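Local coordinates for protein glutathione S-transferase 2 (Onchocerca volvulus, PDB 1TU7) that catalyses the conjugation of glutathione to electrophilic substrates as a pi-class homodimeric enzyme and appears central to detoxification in the parasite, at residues Asp36-Ser39 with Gln44-Phe47; Leu53-Gln58 with Leu67-Arg72. All blocks are in the same frame, centred on the assembly; numbering follows the deposited sequence.

Interaction 1 (Asp36-Ser39 with Gln44-Phe47); sequences DDFS and QFQF. With GSH (glutathione), chain C.
Phe-38 and Phe-45 meet through ring carbons alone: CE1 of Phe-38 lies 3.9 Å from CD1 of Phe-45, and CE1 of Phe-45 is just as near, so one corner of the first ring rests against one bond of the second. The planes differ by 30° while the ring centroids stand 6.0 Å apart, evidence of near-parallel rings slid apart until they barely overlap, not of a full offset stack. No hydrogen bond joins the two segments, and the 68 Å² buried between them comes from this pair.

Across the ring from CE1, the CE2 edge of Phe-38, a residue of the glutathione pocket, faces the ligand's glycyl end. Phe-38 CE2 is 3.6 Å from GSH O32, a carboxylate oxygen near the ring plane, and Phe-38 CE2 is 3.8 Å from GSH CA3. With chi1 at -174°, CG of Phe-38 is turned opposite the backbone N and the ring extends from its loop to reach both partners. Phe-45 has CB of Gln-44 above one face, 4.1 Å from the plane and toward the rim.

Phe-8 packs edge-to-face with Phe-38, and Leu-50 touches both phenylalanines. Both segments belong to the long loop between strands 29-33 and 52-55 of the thioredoxin-like domain; Phe-45 packs on Cys-52 and Tyr-54 of strand 52-55 and on Gln-59 of strand 58-61.

Interaction 2 (Leu53-Gln58 with Leu67-Arg72); sequences LYDGDQ and LRHLAR
Asp-55 OD2 accepts a hydrogen bond from His-69 NE2 at 2.6 Å, with an N-H...O angle of 174°, and the same oxygen forms a salt bridge with Lys-73. The imidazole donates almost exactly in its own plane, whereas the carboxylate is approached on its anti side, somewhat out of plane. Carboxylate and ring are turned 68° against each other, yet the bond is straight. The trans first torsion of His-69 carries the ring off the helix toward the strand.

The other ring nitrogen, ND1, is hydrogen-bonded to Glu-81 of the second subunit. With a partner on each nitrogen, the rotation of the imidazole is fixed, and the carboxylates at both ends would probably favour its protonated form, an effect that the Lys-73 salt bridge on the same Asp-55 oxygen may temper. Gln-58 reaches the ring with an extended chain: its OE1 is 3.6 Å from His-69 CE1, the amide plane almost perpendicular to the imidazole.

A type II' beta turn from Asp-55 to Gln-58 links strands 52-55 and 58-61 into a hairpin of the thioredoxin-like domain, with Gly-56 supplying the positive phi. Helix 63-73 follows that hairpin, and its 67-72 portion runs at 31° to strand segment 53-55, their axes 10.9 Å apart.

Alongside the polar pair, Leu-53 and Leu-70 meet tip to tip, CD2 to CD2 at 4.0 Å. Leu-53 CD2 also lies 4.3 Å from CD2 of His-69, joining the apolar contact to the imidazole. Leu-70 continues onto Ile-17, Phe-20 and Leu-21 of helix 15-23 and Tyr-3 of strand 3-8.

How the interactions relate
Interaction 1 precedes interaction 2 along the chain, and their centres are 19 Å apart within the same N-terminal domain. They touch directly: CE2 of Phe-45 packs 3.2 Å from OH of Tyr-54, a strand residue between Leu-53 and Asp-55. Their relation to glutathione differs. Phe-38 of interaction 1 belongs to the observed pocket, whereas in interaction 2 the nearest atoms of the Leu-53 side chain and the ligand are about 10 Å apart, and those of the Leu-53 and Ser-63 side chains about 9 Å. Both nevertheless reach the second subunit: Phe-47 of segment 44-47 meets its Phe-128 edge-to-face, while Arg-68 and Arg-72 of segment 67-72 form salt bridges with its Asp-88 and Glu-81.

Interaction 1 (Asp36-Ser39 with Gln44-Phe47)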
# COMPACT_ATOMS: atom_id res chain seq x y z
N ASP A 36 16.57 -16.68 -11.37
CA ASP A 36 16.29 -17.59 -12.48
C ASP A 36 15.33 -18.72 -12.10
O ASP A 36 14.75 -19.35 -12.98
CB ASP A 36 17.59 -18.14 -13.07
CG ASP A 36 18.42 -17.07 -13.79
OD1 ASP A 36 19.58 -17.37 -14.15
OD2 ASP A 36 18.00 -15.90 -14.04
N ASP A 37 15.14 -18.97 -10.81
CA ASP A 37 14.23 -20.03 -10.37
C ASP A 37 12.78 -19.57 -10.15
O ASP A 37 11.90 -20.40 -9.91
CB ASP A 37 14.74 -20.65 -9.08
CG ASP A 37 16.09 -21.29 -9.24
OD1 ASP A 37 16.45 -21.70 -10.38
OD2 ASP A 37 16.86 -21.44 -8.28
N PHE A 38 12.53 -18.28 -10.26
CA PHE A 38 11.19 -17.78 -9.97
C PHE A 38 10.16 -18.14 -11.04
O PHE A 38 9.02 -18.50 -10.70
CB PHE A 38 11.19 -16.26 -9.74
CG PHE A 38 9.86 -15.75 -9.31
CD1 PHE A 38 9.25 -16.29 -8.20
CD2 PHE A 38 9.19 -14.76 -10.03
CE1 PHE A 38 7.98 -15.89 -7.81
CE2 PHE A 38 7.92 -14.33 -9.63
CZ PHE A 38 7.33 -14.89 -8.52
N SER A 39 10.55 -18.05 -12.31
CA SER A 39 9.62 -18.35 -13.41
C SER A 39 8.89 -19.67 -13.22
O SER A 39 7.69 -19.74 -13.48
CB SER A 39 10.35 -18.36 -14.76
OG SER A 39 9.41 -18.26 -15.82
N GLN A 44 2.26 -20.07 -8.71
CA GLN A 44 1.82 -20.47 -7.38
C GLN A 44 1.41 -19.31 -6.48
O GLN A 44 0.81 -19.54 -5.45
CB GLN A 44 2.93 -21.22 -6.68
CG GLN A 44 3.34 -22.49 -7.43
CD GLN A 44 4.39 -23.27 -6.70
OE1 GLN A 44 4.64 -23.04 -5.52
NE2 GLN A 44 5.02 -24.21 -7.40
N PHE A 45 1.76 -18.09 -6.87
CA PHE A 45 1.53 -16.88 -6.07
C PHE A 45 0.38 -16.11 -6.68
O PHE A 45 0.30 -16.00 -7.89
CB PHE A 45 2.82 -16.08 -5.99
CG PHE A 45 3.92 -16.90 -5.42
CD1 PHE A 45 4.82 -17.54 -6.25
CD2 PHE A 45 3.95 -17.18 -4.07
CE1 PHE A 45 5.80 -18.39 -5.73
CE2 PHE A 45 4.92 -18.01 -3.53
CZ PHE A 45 5.85 -18.61 -4.36
N GLN A 46 -0.49 -15.59 -5.83
CA GLN A 46 -1.76 -15.03 -6.26
C GLN A 46 -1.65 -13.86 -7.25
O GLN A 46 -2.52 -13.69 -8.09
CB GLN A 46 -2.60 -14.65 -5.04
CG GLN A 46 -3.05 -15.84 -4.20
CD GLN A 46 -2.19 -16.11 -2.95
OE1 GLN A 46 -2.72 -16.44 -1.86
NE2 GLN A 46 -0.90 -16.03 -3.11
N PHE A 47 -0.60 -13.05 -7.16
CA PHE A 47 -0.31 -12.02 -8.14
C PHE A 47 0.97 -12.26 -8.94
O PHE A 47 1.48 -11.36 -9.57
CB PHE A 47 -0.32 -10.62 -7.49
CG PHE A 47 -1.62 -10.30 -6.86
CD1 PHE A 47 -1.81 -10.31 -5.48
CD2 PHE A 47 -2.71 -10.03 -7.67
CE1 PHE A 47 -3.05 -10.03 -4.95
CE2 PHE A 47 -3.89 -9.73 -7.20
CZ PHE A 47 -4.10 -9.79 -5.82
N1 GSH C . 2.64 -4.70 -3.86
CA1 GSH C . 3.56 -5.78 -3.83
C1 GSH C . 3.95 -6.17 -2.47
O11 GSH C . 4.10 -5.13 -1.63
O12 GSH C . 4.25 -7.33 -1.99
CB1 GSH C . 4.68 -5.84 -4.78
CG1 GSH C . 5.34 -7.18 -5.01
CD1 GSH C . 6.45 -7.06 -6.04
OE1 GSH C . 6.57 -5.91 -6.75
N2 GSH C . 7.27 -8.07 -6.18
CA2 GSH C . 8.42 -8.07 -7.08
C2 GSH C . 8.48 -9.37 -7.78
O2 GSH C . 7.96 -10.50 -7.19
CB2 GSH C . 9.72 -7.92 -6.29
SG2 GSH C . 9.94 -6.23 -5.68
N3 GSH C . 9.02 -9.44 -8.98
CA3 GSH C . 9.07 -10.72 -9.62
C3 GSH C . 8.29 -10.72 -10.90
O31 GSH C . 7.24 -9.95 -11.13
O32 GSH C . 8.73 -11.60 -11.89

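Interaction 2 (Leu53-Gln58 with Leu67-Arg72)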
# COMPACT_ATOMS: atom_id res chain seq x y z
N LEU A 53 4.26 -15.03 2.54
CA LEU A 53 4.36 -15.70 3.83
C LEU A 53 3.41 -16.89 3.84
O LEU A 53 2.21 -16.73 3.62
CB LEU A 53 3.99 -14.75 4.97
CG LEU A 53 4.04 -15.42 6.34
CD1 LEU A 53 5.50 -15.63 6.75
CD2 LEU A 53 3.23 -14.53 7.31
N TYR A 54 3.98 -18.05 4.11
CA TYR A 54 3.20 -19.22 4.49
C TYR A 54 3.13 -19.25 6.01
O TYR A 54 4.15 -19.30 6.68
CB TYR A 54 3.88 -20.48 3.95
CG TYR A 54 4.10 -20.50 2.45
CD1 TYR A 54 5.29 -20.01 1.88
CD2 TYR A 54 3.12 -21.02 1.58
CE1 TYR A 54 5.50 -20.04 0.52
CE2 TYR A 54 3.34 -21.04 0.21
CZ TYR A 54 4.53 -20.58 -0.31
OH TYR A 54 4.79 -20.62 -1.67
N ASP A 55 1.92 -19.14 6.52
CA ASP A 55 1.65 -19.21 7.94
C ASP A 55 0.79 -20.43 8.15
O ASP A 55 -0.42 -20.41 7.92
CB ASP A 55 0.91 -17.95 8.35
CG ASP A 55 0.66 -17.90 9.82
OD1 ASP A 55 0.81 -18.94 10.52
OD2 ASP A 55 0.29 -16.85 10.38
N GLY A 56 1.43 -21.52 8.55
CA GLY A 56 0.77 -22.81 8.53
C GLY A 56 0.26 -23.10 7.12
O GLY A 56 1.03 -23.03 6.16
N ASP A 57 -1.04 -23.37 7.00
CA ASP A 57 -1.69 -23.66 5.70
C ASP A 57 -2.19 -22.42 4.95
O ASP A 57 -2.85 -22.53 3.91
CB ASP A 57 -2.87 -24.63 5.89
N GLN A 58 -1.88 -21.22 5.44
CA GLN A 58 -2.31 -19.98 4.83
C GLN A 58 -1.18 -19.41 3.99
O GLN A 58 -0.08 -19.23 4.49
CB GLN A 58 -2.68 -18.97 5.91
CG GLN A 58 -3.49 -17.81 5.46
CD GLN A 58 -3.92 -16.91 6.61
OE1 GLN A 58 -3.53 -17.12 7.77
NE2 GLN A 58 -4.70 -15.89 6.29
N LEU A 67 2.50 -8.05 6.69
CA LEU A 67 2.87 -7.31 7.89
C LEU A 67 1.68 -7.10 8.83
O LEU A 67 1.81 -7.27 10.04
CB LEU A 67 3.50 -5.99 7.50
CG LEU A 67 4.74 -5.36 8.06
CD1 LEU A 67 5.77 -6.35 8.56
CD2 LEU A 67 5.27 -4.48 6.91
N ARG A 68 0.53 -6.70 8.29
CA ARG A 68 -0.64 -6.48 9.16
C ARG A 68 -1.17 -7.77 9.75
O ARG A 68 -1.65 -7.79 10.87
CB ARG A 68 -1.75 -5.73 8.41
CG ARG A 68 -1.44 -4.26 8.28
CD ARG A 68 -2.50 -3.47 7.58
NE ARG A 68 -2.48 -3.71 6.17
CZ ARG A 68 -1.71 -3.07 5.31
NH1 ARG A 68 -0.86 -2.12 5.79
NH2 ARG A 68 -1.73 -3.35 4.03
N HIS A 69 -1.09 -8.87 9.01
CA HIS A 69 -1.49 -10.15 9.57
C HIS A 69 -0.60 -10.54 10.74
O HIS A 69 -1.07 -10.94 11.79
CB HIS A 69 -1.46 -11.23 8.49
CG HIS A 69 -1.47 -12.61 9.02
ND1 HIS A 69 -2.61 -13.24 9.44
CD2 HIS A 69 -0.46 -13.51 9.18
CE1 HIS A 69 -2.32 -14.46 9.83
NE2 HIS A 69 -1.02 -14.66 9.68
N LEU A 70 0.71 -10.43 10.55
CA LEU A 70 1.62 -10.73 11.64
C LEU A 70 1.39 -9.80 12.83
O LEU A 70 1.42 -10.24 13.99
CB LEU A 70 3.05 -10.64 11.15
CG LEU A 70 3.50 -11.78 10.24
CD1 LEU A 70 4.87 -11.42 9.69
CD2 LEU A 70 3.54 -13.09 10.99
N ALA A 71 1.16 -8.52 12.53
CA ALA A 71 0.90 -7.54 13.57
C ALA A 71 -0.32 -7.91 14.40
O ALA A 71 -0.29 -7.80 15.62
CB ALA A 71 0.73 -6.21 12.96
N ARG A 72 -1.42 -8.31 13.78
CA ARG A 72 -2.60 -8.72 14.56
C ARG A 72 -2.30 -9.96 15.41
O ARG A 72 -2.64 -10.01 16.58
CB ARG A 72 -3.80 -8.98 13.64
CG ARG A 72 -4.42 -7.73 13.10
CD ARG A 72 -5.69 -7.98 12.28
NE ARG A 72 -5.43 -8.79 11.08
CZ ARG A 72 -5.15 -8.30 9.90
NH1 ARG A 72 -5.09 -7.00 9.71
NH2 ARG A 72 -4.92 -9.12 8.86